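Local coordinates for phosphatidylethanolamine-binding protein, putative (PDB 2R77) that probably binds phosphatidylethanolamine and may regulate protein kinases, at residues 27-30 with 31-34. Residues are numbered along the deposited sequence; the frame is centred on the assembly and turned at random.
Sequences KDRI and IPHV
Arg29 and Pro32 meet on the outer side of a single short turn that also contains a cis peptide bond, the one joining Ile31 to Pro32. The arginine can be followed outward from the backbone. Its CA makes a CA-H...O contact with Ile31 O (3.4 Å), while Arg29 CB stands off from that oxygen at 4.2 Å. CG stands anti to the carbonyl carbon (chi1 -64°) and CD continues the extended line; the chain then bends at chi3 (64°) and turns again at chi4, presenting one face of the guanidinium to Pro32. There CZ is 4.1 Å from CD of Pro32, and NH1 reaches the same carbon at 3.9 Å with CG of the ring just beyond. The proline CD thus sits over that face, displaced toward its rim, in van der Waals contact.

Beneath this surface pair, two i to i+4 backbone bonds bracket the cis peptide, although Ile31 itself leaves helical phi/psi, making this a distorted turn and not a regular alpha-helix. Arg29 O, at the N-cap position, accepts His33 N at 2.9 Å. Ile30 O accepts Val34 N at 2.8 Å, a moderately bent bond (N-H...O 153°). Alongside it the side chains of Ile30 and Val34 lie side by side, pointing the same way, Ile30 CG2 3.9 Å from Val34 CB.

The turn belongs to helix 30-33, which follows helix 22-27 after a brief break. Ile31 packs on Ile22 and Leu25 of that preceding helix; Ile30 bridges Leu25 and the strand residues Tyr199 and Trp201. His33 NE2 hydrogen-bonds to Pro93 O, so the turn packs on one antiparallel sheet at both strand 196-201 and strand 84-95.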
loop_
_atom_site.group_PDB
_atom_site.type_symbol
_atom_site.label_atom_id
_atom_site.label_comp_id
_atom_site.label_asym_id
_atom_site.label_seq_id
_atom_site.Cartn_x
_atom_site.Cartn_y
_atom_site.Cartn_z
ATOM N N LYS A 27 -1.254 13.689 -10.916
ATOM C CA LYS A 27 -2.659 14.079 -11.025
ATOM C C LYS A 27 -3.398 13.988 -9.671
ATOM O O LYS A 27 -4.179 14.877 -9.325
ATOM C CB LYS A 27 -3.376 13.261 -12.106
ATOM C CG LYS A 27 -4.870 13.565 -12.206
ATOM C CD LYS A 27 -5.584 12.644 -13.187
ATOM C CE LYS A 27 -7.033 12.404 -12.742
ATOM N NZ LYS A 27 -7.806 13.672 -12.543
ATOM N N ASP A 28 -3.155 12.922 -8.912
ATOM C CA ASP A 28 -3.763 12.801 -7.585
ATOM C C ASP A 28 -2.794 13.185 -6.465
ATOM O O ASP A 28 -3.052 12.875 -5.308
ATOM C CB ASP A 28 -4.292 11.384 -7.337
ATOM C CG ASP A 28 -5.534 11.073 -8.138
ATOM O OD1 ASP A 28 -6.281 12.027 -8.466
ATOM O OD2 ASP A 28 -5.780 9.877 -8.402
ATOM N N ARG A 29 -1.692 13.841 -6.829
ATOM C CA ARG A 29 -0.625 14.274 -5.895
ATOM C C ARG A 29 0.055 13.150 -5.081
ATOM O O ARG A 29 0.641 13.374 -3.998
ATOM C CB ARG A 29 -1.098 15.429 -5.022
ATOM C CG ARG A 29 -1.406 16.666 -5.854
ATOM C CD ARG A 29 -1.864 17.807 -4.990
ATOM N NE ARG A 29 -0.830 18.259 -4.054
ATOM C CZ ARG A 29 0.237 18.988 -4.383
ATOM N NH1 ARG A 29 1.101 19.352 -3.447
ATOM N NH2 ARG A 29 0.444 19.373 -5.630
ATOM N N ILE A 30 -0.015 11.940 -5.637
ATOM C CA ILE A 30 0.771 10.818 -5.122
ATOM C C ILE A 30 2.249 11.194 -5.052
ATOM O O ILE A 30 2.927 10.860 -4.085
ATOM C CB ILE A 30 0.576 9.563 -5.952
ATOM C CG1 ILE A 30 -0.933 9.229 -6.089
ATOM C CG2 ILE A 30 1.408 8.417 -5.354
ATOM C CD1 ILE A 30 -1.739 9.240 -4.744
ATOM N N ILE A 31 2.732 11.881 -6.086
ATOM C CA ILE A 31 3.929 12.726 -5.948
ATOM C C ILE A 31 3.386 14.142 -5.779
ATOM O O ILE A 31 2.651 14.592 -6.658
ATOM C CB ILE A 31 4.815 12.704 -7.219
ATOM C CG1 ILE A 31 5.307 11.286 -7.519
ATOM C CG2 ILE A 31 5.996 13.693 -7.084
ATOM C CD1 ILE A 31 5.767 11.133 -8.974
ATOM N N PRO A 32 3.775 14.856 -4.689
ATOM C CA PRO A 32 4.788 14.524 -3.677
ATOM C C PRO A 32 4.275 13.949 -2.364
ATOM O O PRO A 32 5.070 13.808 -1.446
ATOM C CB PRO A 32 5.378 15.891 -3.341
ATOM C CG PRO A 32 4.179 16.817 -3.436
ATOM C CD PRO A 32 3.225 16.214 -4.470
ATOM N N HIS A 33 2.972 13.683 -2.263
ATOM C CA HIS A 33 2.397 13.310 -0.968
ATOM C C HIS A 33 2.900 11.977 -0.436
ATOM O O HIS A 33 3.208 11.859 0.758
ATOM C CB HIS A 33 0.881 13.305 -0.978
ATOM C CG HIS A 33 0.290 13.203 0.392
ATOM N ND1 HIS A 33 0.446 14.190 1.342
ATOM C CD2 HIS A 33 -0.428 12.220 0.980
ATOM C CE1 HIS A 33 -0.156 13.816 2.464
ATOM N NE2 HIS A 33 -0.699 12.628 2.265
ATOM N N VAL A 34 2.975 10.986 -1.322
ATOM C CA VAL A 34 3.335 9.629 -0.948
ATOM C C VAL A 34 4.780 9.354 -1.362
ATOM O O VAL A 34 5.583 8.895 -0.541
ATOM C CB VAL A 34 2.386 8.597 -1.594
ATOM C CG1 VAL A 34 2.844 7.184 -1.254
ATOM C CG2 VAL A 34 0.925 8.837 -1.143
#